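Local coordinates for protein D-glyceraldehyde dehydrogenase (NADP(+)) (PDB 5IZD) that oxidises D-glyceraldehyde to (R)-glycerate with NADP(+) in the non-phosphorylated Entner-Doudoroff pathway, acting as a homotetrameric aldehyde dehydrogenase, at residues A[64-68]-A[163-167]; A[107-111]-A[156-161]. One frame throughout, in Å; residues are numbered along the deposited sequence.

Contact 1 (A[64-68]-A[163-167]); sequences RSKII and LLTGN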
ATOM      1  N   ARG A  64      -0.614 -15.343 -17.909  1.00 33.82           N
ATOM      2  CA  ARG A  64      -1.059 -16.396 -17.028  1.00 32.86           C
ATOM      3  C   ARG A  64      -2.535 -16.168 -16.714  1.00 32.62           C
ATOM      4  O   ARG A  64      -3.306 -17.120 -16.712  1.00 32.65           O
ATOM      5  CB  ARG A  64      -0.195 -16.542 -15.755  1.00 31.81           C
ATOM      6  CG  ARG A  64       1.220 -17.033 -15.971  1.00 31.66           C
ATOM      7  CD  ARG A  64       1.944 -17.303 -14.668  1.00 30.90           C
ATOM      8  NE  ARG A  64       2.081 -16.121 -13.797  1.00 30.38           N
ATOM      9  CZ  ARG A  64       3.117 -15.267 -13.740  1.00 30.11           C
ATOM     10  NH1 ARG A  64       4.193 -15.454 -14.496  1.00 30.49           N
ATOM     11  NH2 ARG A  64       3.085 -14.239 -12.871  1.00 29.45           N
ATOM     12  N   SER A  65      -2.924 -14.903 -16.481  1.00 32.29           N
ATOM     13  CA  SER A  65      -4.302 -14.559 -16.246  1.00 32.19           C
ATOM     14  C   SER A  65      -5.193 -14.949 -17.393  1.00 32.93           C
ATOM     15  O   SER A  65      -6.293 -15.312 -17.126  1.00 32.87           O
ATOM     16  CB  SER A  65      -4.536 -13.077 -15.880  1.00 31.83           C
ATOM     17  OG  SER A  65      -4.445 -12.223 -17.001  1.00 32.45           O
ATOM     18  N   LYS A  66      -4.751 -14.856 -18.638  1.00 33.82           N
ATOM     19  CA  LYS A  66      -5.635 -15.210 -19.787  1.00 35.03           C
ATOM     20  C   LYS A  66      -6.042 -16.695 -19.781  1.00 34.99           C
ATOM     21  O   LYS A  66      -7.225 -17.037 -20.075  1.00 35.43           O
ATOM     22  CB  LYS A  66      -4.980 -14.885 -21.119  1.00 36.22           C
ATOM     23  CG  LYS A  66      -4.822 -13.376 -21.340  1.00 36.81           C
ATOM     24  CD  LYS A  66      -4.211 -13.036 -22.701  1.00 38.10           C
ATOM     25  CE  LYS A  66      -4.128 -11.521 -22.825  1.00 38.55           C
ATOM     26  NZ  LYS A  66      -3.257 -11.197 -23.977  1.00 39.59           N
ATOM     27  N   ILE A  67      -5.063 -17.542 -19.449  1.00 34.56           N
ATOM     28  CA  ILE A  67      -5.249 -19.006 -19.284  1.00 34.59           C
ATOM     29  C   ILE A  67      -6.186 -19.267 -18.094  1.00 33.76           C
ATOM     30  O   ILE A  67      -7.107 -20.057 -18.210  1.00 34.02           O
ATOM     31  CB  ILE A  67      -3.908 -19.736 -19.029  1.00 34.46           C
ATOM     32  CG1 ILE A  67      -3.000 -19.658 -20.250  1.00 35.24           C
ATOM     33  CG2 ILE A  67      -4.174 -21.185 -18.634  1.00 34.62           C
ATOM     34  CD1 ILE A  67      -1.530 -20.009 -19.979  1.00 35.07           C
ATOM     35  N   ILE A  68      -5.979 -18.567 -16.980  1.00 32.63           N
ATOM     36  CA  ILE A  68      -6.842 -18.754 -15.815  1.00 31.94           C
ATOM     37  C   ILE A  68      -8.290 -18.307 -16.085  1.00 32.25           C
ATOM     38  O   ILE A  68      -9.259 -19.005 -15.612  1.00 31.78           O
ATOM     39  CB  ILE A  68      -6.274 -18.049 -14.559  1.00 31.11           C
ATOM     40  CG1 ILE A  68      -4.937 -18.680 -14.135  1.00 30.84           C
ATOM     41  CG2 ILE A  68      -7.267 -18.030 -13.391  1.00 30.54           C
ATOM     42  CD1 ILE A  68      -4.052 -17.768 -13.323  1.00 30.46           C
ATOM     43  N   LEU A 163      -1.069 -19.967  -9.179  1.00 28.47           N
ATOM     44  CA  LEU A 163      -0.789 -19.860 -10.602  1.00 29.05           C
ATOM     45  C   LEU A 163      -0.674 -18.419 -11.107  1.00 28.97           C
ATOM     46  O   LEU A 163       0.191 -18.125 -11.906  1.00 29.42           O
ATOM     47  CB  LEU A 163      -1.846 -20.636 -11.408  1.00 29.55           C
ATOM     48  CG  LEU A 163      -1.797 -22.159 -11.187  1.00 29.95           C
ATOM     49  CD1 LEU A 163      -3.029 -22.834 -11.815  1.00 30.37           C
ATOM     50  CD2 LEU A 163      -0.557 -22.855 -11.732  1.00 30.30           C
ATOM     51  N   LEU A 164      -1.535 -17.513 -10.656  1.00 28.58           N
ATOM     52  CA  LEU A 164      -1.513 -16.154 -11.151  1.00 28.69           C
ATOM     53  C   LEU A 164      -0.155 -15.542 -10.848  1.00 28.66           C
ATOM     54  O   LEU A 164       0.444 -14.907 -11.729  1.00 28.91           O
ATOM     55  CB  LEU A 164      -2.672 -15.344 -10.559  1.00 28.37           C
ATOM     56  CG  LEU A 164      -2.829 -13.879 -10.966  1.00 28.56           C
ATOM     57  CD1 LEU A 164      -1.833 -12.884 -10.323  1.00 28.17           C
ATOM     58  CD2 LEU A 164      -2.806 -13.780 -12.459  1.00 29.17           C
ATOM     59  N   THR A 165       0.339 -15.795  -9.623  1.00 28.35           N
ATOM     60  CA  THR A 165       1.606 -15.282  -9.177  1.00 28.38           C
ATOM     61  C   THR A 165       2.842 -15.938  -9.787  1.00 28.72           C
ATOM     62  O   THR A 165       3.934 -15.515  -9.496  1.00 28.81           O
ATOM     63  CB  THR A 165       1.690 -15.296  -7.629  1.00 27.81           C
ATOM     64  OG1 THR A 165       1.437 -16.588  -7.116  1.00 27.61           O
ATOM     65  CG2 THR A 165       0.695 -14.318  -7.052  1.00 27.67           C
ATOM     66  N   GLY A 166       2.680 -16.978 -10.610  1.00 29.39           N
ATOM     67  CA  GLY A 166       3.803 -17.559 -11.345  1.00 29.68           C
ATOM     68  C   GLY A 166       4.440 -18.789 -10.692  1.00 29.70           C
ATOM     69  O   GLY A 166       5.518 -19.158 -11.094  1.00 29.98           O
ATOM     70  N   ASN A 167       3.788 -19.402  -9.689  1.00 29.17           N
ATOM     71  CA  ASN A 167       4.268 -20.612  -9.086  1.00 29.16           C
ATOM     72  C   ASN A 167       3.755 -21.779  -9.896  1.00 29.50           C
ATOM     73  O   ASN A 167       2.703 -21.665 -10.520  1.00 29.58           O
ATOM     74  CB  ASN A 167       3.788 -20.791  -7.661  1.00 28.65           C
ATOM     75  CG  ASN A 167       4.238 -19.662  -6.737  1.00 28.23           C
ATOM     76  OD1 ASN A 167       5.356 -19.689  -6.182  1.00 28.23           O
ATOM     77  ND2 ASN A 167       3.349 -18.663  -6.536  1.00 27.85           N
TER
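Arg-64 carries this contact, gripping the carbonyl oxygen of Leu-164, the last residue of helix 153-164. Its NE donates to Leu-164 O at 2.9 Å, and its NH2 reaches the same oxygen at 3.0 Å, so the guanidinium meets one atom side-on with two nitrogens. That oxygen lies almost exactly in the guanidinium plane, whereas NE stands well above the carbonyl plane and NH2 is only modestly tilted from it. The bend at chi3 (-61°), after an extended chi2, turns the flat group over the end of the helix. Its face then rests on Gly-166, whose CA sits 3.3 Å from the plane, opposite the middle of the group. Gly-166, with positive phi (97°), forms the Schellman motif that ends the helix, its N bonding back to Leu-163 O; the lack of a side chain lets the arginine lie this close. The positive charge would probably be favourable beside the partial negative charge of the helix C-terminus. The remaining nitrogen, NH1, bonds to Trp-56 O, and the Trp-56 ring makes a cation-pi contact with the same arginine. Ser-65 adds a light touch, its CB 3.9 Å from Leu-164 CD2, while its hydroxyl bonds back to Val-62 O. One turn on from Arg-64, Ile-68 extends CD1 over the backbone of the last helical turn, 3.7 Å from Leu-164 N, and reaches Leu-164 CB at 3.9 Å and Leu-163 CB at 4.1 Å. The whole contact is buried: helix 39-77 packs against the C-terminal end of helix 153-164, helix 94-112 packs on Ile-68 through Ile-108 and Ala-112, and Asn-167 OD1, leading into strand 168-172, accepts from Gly-140 N of strand 130-145.

Contact 2 (A[107-111]-A[156-161]); sequences QIQYY and ARKLAP
Two helices of the aldehyde dehydrogenase fold, 94-112 and 153-164, pack side by side here, their segments running nearly parallel (27° apart) with axes 8.8 Å from each other at closest approach. Small residues permit this spacing: Ala-156 and Ala-160, one turn apart, turn their methyls toward the partner helix. Ile-108 CG1 lies 4.0 Å from Ala-156 CB, and Tyr-111 CB is 3.7 Å from Ala-160 CB. Beyond the alanines, Pro-161 lies against one face of the Tyr-111 ring, its CD 3.8 Å from the ring centroid and 20° off the normal, a CH-pi contact; CB and CG of the proline sit on the same face, near CD1 and CE1. Tyr-110 CD2 lies over the opposite face, toward the rim, so the ring is flanked on both faces. The helix is kinked at Pro-161, whose N makes no bond to the preceding turn. At the other end, Gln-107 stretches its straight chain across, bringing OE1 to 3.2 Å from Arg-157 CB. Its amide plane stands 78° from the guanidinium plane, and no hydrogen bond joins the two side chains; Gln-107 NE2 instead bonds to Gly-103 O and Gly-153 O, and Arg-157 NH2 forms a salt bridge with Glu-441 OE2. Arg-157 is inferred from related enzymes to bind substrate and cofactor, although here its side chain stands about 12 Å from the bound NADP. This is close, near-parallel helix packing through alanines one turn apart, with Arg-157 on the same helix beside Glu-247, the predicted proton acceptor of the aldehyde dehydrogenase active site.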
ATOM      1  N   GLN A 107     -14.020 -16.877  -7.283  1.00 31.80           N
ATOM      2  CA  GLN A 107     -12.700 -16.830  -6.742  1.00 31.06           C
ATOM      3  C   GLN A 107     -11.661 -16.818  -7.834  1.00 30.70           C
ATOM      4  O   GLN A 107     -10.667 -16.099  -7.768  1.00 29.83           O
ATOM      5  CB  GLN A 107     -12.436 -18.017  -5.823  1.00 31.14           C
ATOM      6  CG  GLN A 107     -13.004 -17.881  -4.432  1.00 30.94           C
ATOM      7  CD  GLN A 107     -12.635 -19.112  -3.621  1.00 31.36           C
ATOM      8  OE1 GLN A 107     -11.709 -19.072  -2.808  1.00 31.76           O
ATOM      9  NE2 GLN A 107     -13.281 -20.243  -3.921  1.00 31.11           N
ATOM     10  N   ILE A 108     -11.864 -17.690  -8.819  1.00 30.47           N
ATOM     11  CA  ILE A 108     -10.953 -17.732  -9.933  1.00 30.36           C
ATOM     12  C   ILE A 108     -10.927 -16.354 -10.658  1.00 30.43           C
ATOM     13  O   ILE A 108      -9.851 -15.859 -11.011  1.00 30.40           O
ATOM     14  CB  ILE A 108     -11.293 -18.855 -10.899  1.00 30.82           C
ATOM     15  CG1 ILE A 108     -10.961 -20.216 -10.266  1.00 30.55           C
ATOM     16  CG2 ILE A 108     -10.474 -18.683 -12.166  1.00 31.32           C
ATOM     17  CD1 ILE A 108     -11.562 -21.393 -11.032  1.00 31.10           C
ATOM     18  N   GLN A 109     -12.093 -15.735 -10.872  1.00 30.49           N
ATOM     19  CA  GLN A 109     -12.146 -14.380 -11.426  1.00 30.63           C
ATOM     20  C   GLN A 109     -11.335 -13.379 -10.582  1.00 29.74           C
ATOM     21  O   GLN A 109     -10.445 -12.729 -11.088  1.00 29.44           O
ATOM     22  CB  GLN A 109     -13.570 -13.893 -11.527  1.00 31.24           C
ATOM     23  CG  GLN A 109     -13.698 -12.489 -12.081  1.00 31.75           C
ATOM     24  CD  GLN A 109     -13.314 -12.360 -13.540  1.00 32.47           C
ATOM     25  OE1 GLN A 109     -13.355 -13.311 -14.283  1.00 33.20           O
ATOM     26  NE2 GLN A 109     -12.942 -11.158 -13.948  1.00 32.74           N
ATOM     27  N   TYR A 110     -11.626 -13.360  -9.298  1.00 29.17           N
ATOM     28  CA  TYR A 110     -11.040 -12.409  -8.372  1.00 28.64           C
ATOM     29  C   TYR A 110      -9.513 -12.528  -8.350  1.00 28.36           C
ATOM     30  O   TYR A 110      -8.831 -11.505  -8.462  1.00 28.19           O
ATOM     31  CB  TYR A 110     -11.587 -12.601  -6.981  1.00 28.26           C
ATOM     32  CG  TYR A 110     -10.848 -11.769  -5.942  1.00 27.96           C
ATOM     33  CD1 TYR A 110     -11.210 -10.421  -5.679  1.00 27.99           C
ATOM     34  CD2 TYR A 110      -9.785 -12.326  -5.202  1.00 27.54           C
ATOM     35  CE1 TYR A 110     -10.530  -9.676  -4.712  1.00 27.65           C
ATOM     36  CE2 TYR A 110      -9.076 -11.563  -4.286  1.00 27.18           C
ATOM     37  CZ  TYR A 110      -9.462 -10.244  -4.045  1.00 27.21           C
ATOM     38  OH  TYR A 110      -8.738  -9.543  -3.127  1.00 26.96           O
ATOM     39  N   TYR A 111      -8.976 -13.753  -8.246  1.00 28.18           N
ATOM     40  CA  TYR A 111      -7.535 -13.916  -8.183  1.00 28.04           C
ATOM     41  C   TYR A 111      -6.846 -13.558  -9.494  1.00 28.41           C
ATOM     42  O   TYR A 111      -5.761 -12.913  -9.485  1.00 28.12           O
ATOM     43  CB  TYR A 111      -7.111 -15.296  -7.698  1.00 28.01           C
ATOM     44  CG  TYR A 111      -7.374 -15.513  -6.230  1.00 27.71           C
ATOM     45  CD1 TYR A 111      -6.728 -14.766  -5.276  1.00 27.44           C
ATOM     46  CD2 TYR A 111      -8.276 -16.467  -5.795  1.00 27.88           C
ATOM     47  CE1 TYR A 111      -6.976 -14.925  -3.946  1.00 27.24           C
ATOM     48  CE2 TYR A 111      -8.515 -16.673  -4.458  1.00 27.59           C
ATOM     49  CZ  TYR A 111      -7.851 -15.901  -3.523  1.00 27.59           C
ATOM     50  OH  TYR A 111      -8.076 -16.044  -2.156  1.00 27.69           O
ATOM     51  N   ALA A 156     -10.051 -24.204  -6.098  1.00 31.32           N
ATOM     52  CA  ALA A 156     -10.023 -22.853  -6.670  1.00 31.65           C
ATOM     53  C   ALA A 156      -9.235 -21.836  -5.782  1.00 31.54           C
ATOM     54  O   ALA A 156      -8.461 -21.066  -6.291  1.00 31.04           O
ATOM     55  CB  ALA A 156     -11.440 -22.324  -6.898  1.00 31.76           C
ATOM     56  N   ARG A 157      -9.470 -21.852  -4.480  1.00 31.94           N
ATOM     57  CA  ARG A 157      -8.831 -20.904  -3.552  1.00 32.87           C
ATOM     58  C   ARG A 157      -7.302 -20.952  -3.561  1.00 31.95           C
ATOM     59  O   ARG A 157      -6.688 -19.936  -3.403  1.00 32.22           O
ATOM     60  CB  ARG A 157      -9.313 -21.152  -2.130  1.00 34.32           C
ATOM     61  CG  ARG A 157      -8.482 -20.439  -1.064  1.00 35.98           C
ATOM     62  CD  ARG A 157      -9.095 -20.667   0.293  1.00 37.49           C
ATOM     63  NE  ARG A 157     -10.314 -19.916   0.424  1.00 39.34           N
ATOM     64  CZ  ARG A 157     -11.179 -20.074   1.423  1.00 41.19           C
ATOM     65  NH1 ARG A 157     -10.966 -20.964   2.393  1.00 40.79           N
ATOM     66  NH2 ARG A 157     -12.271 -19.320   1.439  1.00 42.53           N
ATOM     67  N   LYS A 158      -6.731 -22.132  -3.708  1.00 31.41           N
ATOM     68  CA  LYS A 158      -5.312 -22.381  -3.728  1.00 31.25           C
ATOM     69  C   LYS A 158      -4.665 -22.311  -5.123  1.00 31.39           C
ATOM     70  O   LYS A 158      -3.602 -21.683  -5.270  1.00 31.57           O
ATOM     71  CB  LYS A 158      -5.058 -23.744  -3.072  1.00 31.63           C
ATOM     72  CG  LYS A 158      -5.494 -23.680  -1.612  1.00 31.59           C
ATOM     73  CD  LYS A 158      -5.133 -24.901  -0.819  1.00 31.92           C
ATOM     74  CE  LYS A 158      -5.862 -24.933   0.508  1.00 31.81           C
ATOM     75  NZ  LYS A 158      -5.383 -23.864   1.406  1.00 32.01           N
ATOM     76  N   LEU A 159      -5.295 -22.895  -6.145  1.00 31.12           N
ATOM     77  CA  LEU A 159      -4.706 -22.905  -7.501  1.00 31.17           C
ATOM     78  C   LEU A 159      -4.722 -21.526  -8.152  1.00 30.23           C
ATOM     79  O   LEU A 159      -3.737 -21.133  -8.736  1.00 30.19           O
ATOM     80  CB  LEU A 159      -5.392 -23.888  -8.479  1.00 32.04           C
ATOM     81  CG  LEU A 159      -5.397 -25.388  -8.225  1.00 32.65           C
ATOM     82  CD1 LEU A 159      -6.148 -26.050  -9.341  1.00 33.39           C
ATOM     83  CD2 LEU A 159      -4.032 -25.993  -8.150  1.00 33.03           C
ATOM     84  N   ALA A 160      -5.822 -20.795  -8.073  1.00 29.55           N
ATOM     85  CA  ALA A 160      -5.860 -19.485  -8.773  1.00 29.27           C
ATOM     86  C   ALA A 160      -4.753 -18.525  -8.354  1.00 28.51           C
ATOM     87  O   ALA A 160      -4.009 -18.061  -9.230  1.00 28.26           O
ATOM     88  CB  ALA A 160      -7.220 -18.824  -8.720  1.00 29.34           C
ATOM     89  N   PRO A 161      -4.581 -18.289  -7.029  1.00 27.86           N
ATOM     90  CA  PRO A 161      -3.541 -17.306  -6.689  1.00 27.55           C
ATOM     91  C   PRO A 161      -2.135 -17.857  -6.887  1.00 27.52           C
ATOM     92  O   PRO A 161      -1.215 -17.091  -7.198  1.00 27.60           O
ATOM     93  CB  PRO A 161      -3.766 -17.021  -5.197  1.00 27.13           C
ATOM     94  CG  PRO A 161      -4.567 -18.188  -4.685  1.00 27.08           C
ATOM     95  CD  PRO A 161      -5.389 -18.638  -5.846  1.00 27.61           C
TER

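Overall arrangement
Both contacts share helix 153-164: contact 2 packs helix 94-112 along its body, contact 1 brings helix 39-77 to its C-terminal end. Their centres are 10 Å apart, and both segments of contact 2 fall between those of contact 1 in the sequence. The two also touch directly, Ile-68 CG2 lying 3.5 Å from Ile-108 CG2, so the three helices share one apolar seam. Contact 1 is buried throughout; there a buried arginine spends two N-H groups on one carbonyl oxygen at the helix end. Contact 2, nearer the chain centre and the catalytic residues, packs isoleucine, alanine, proline and tyrosine without cross-segment hydrogen bonds, and has a partly exposed Gln-107/Arg-157 end.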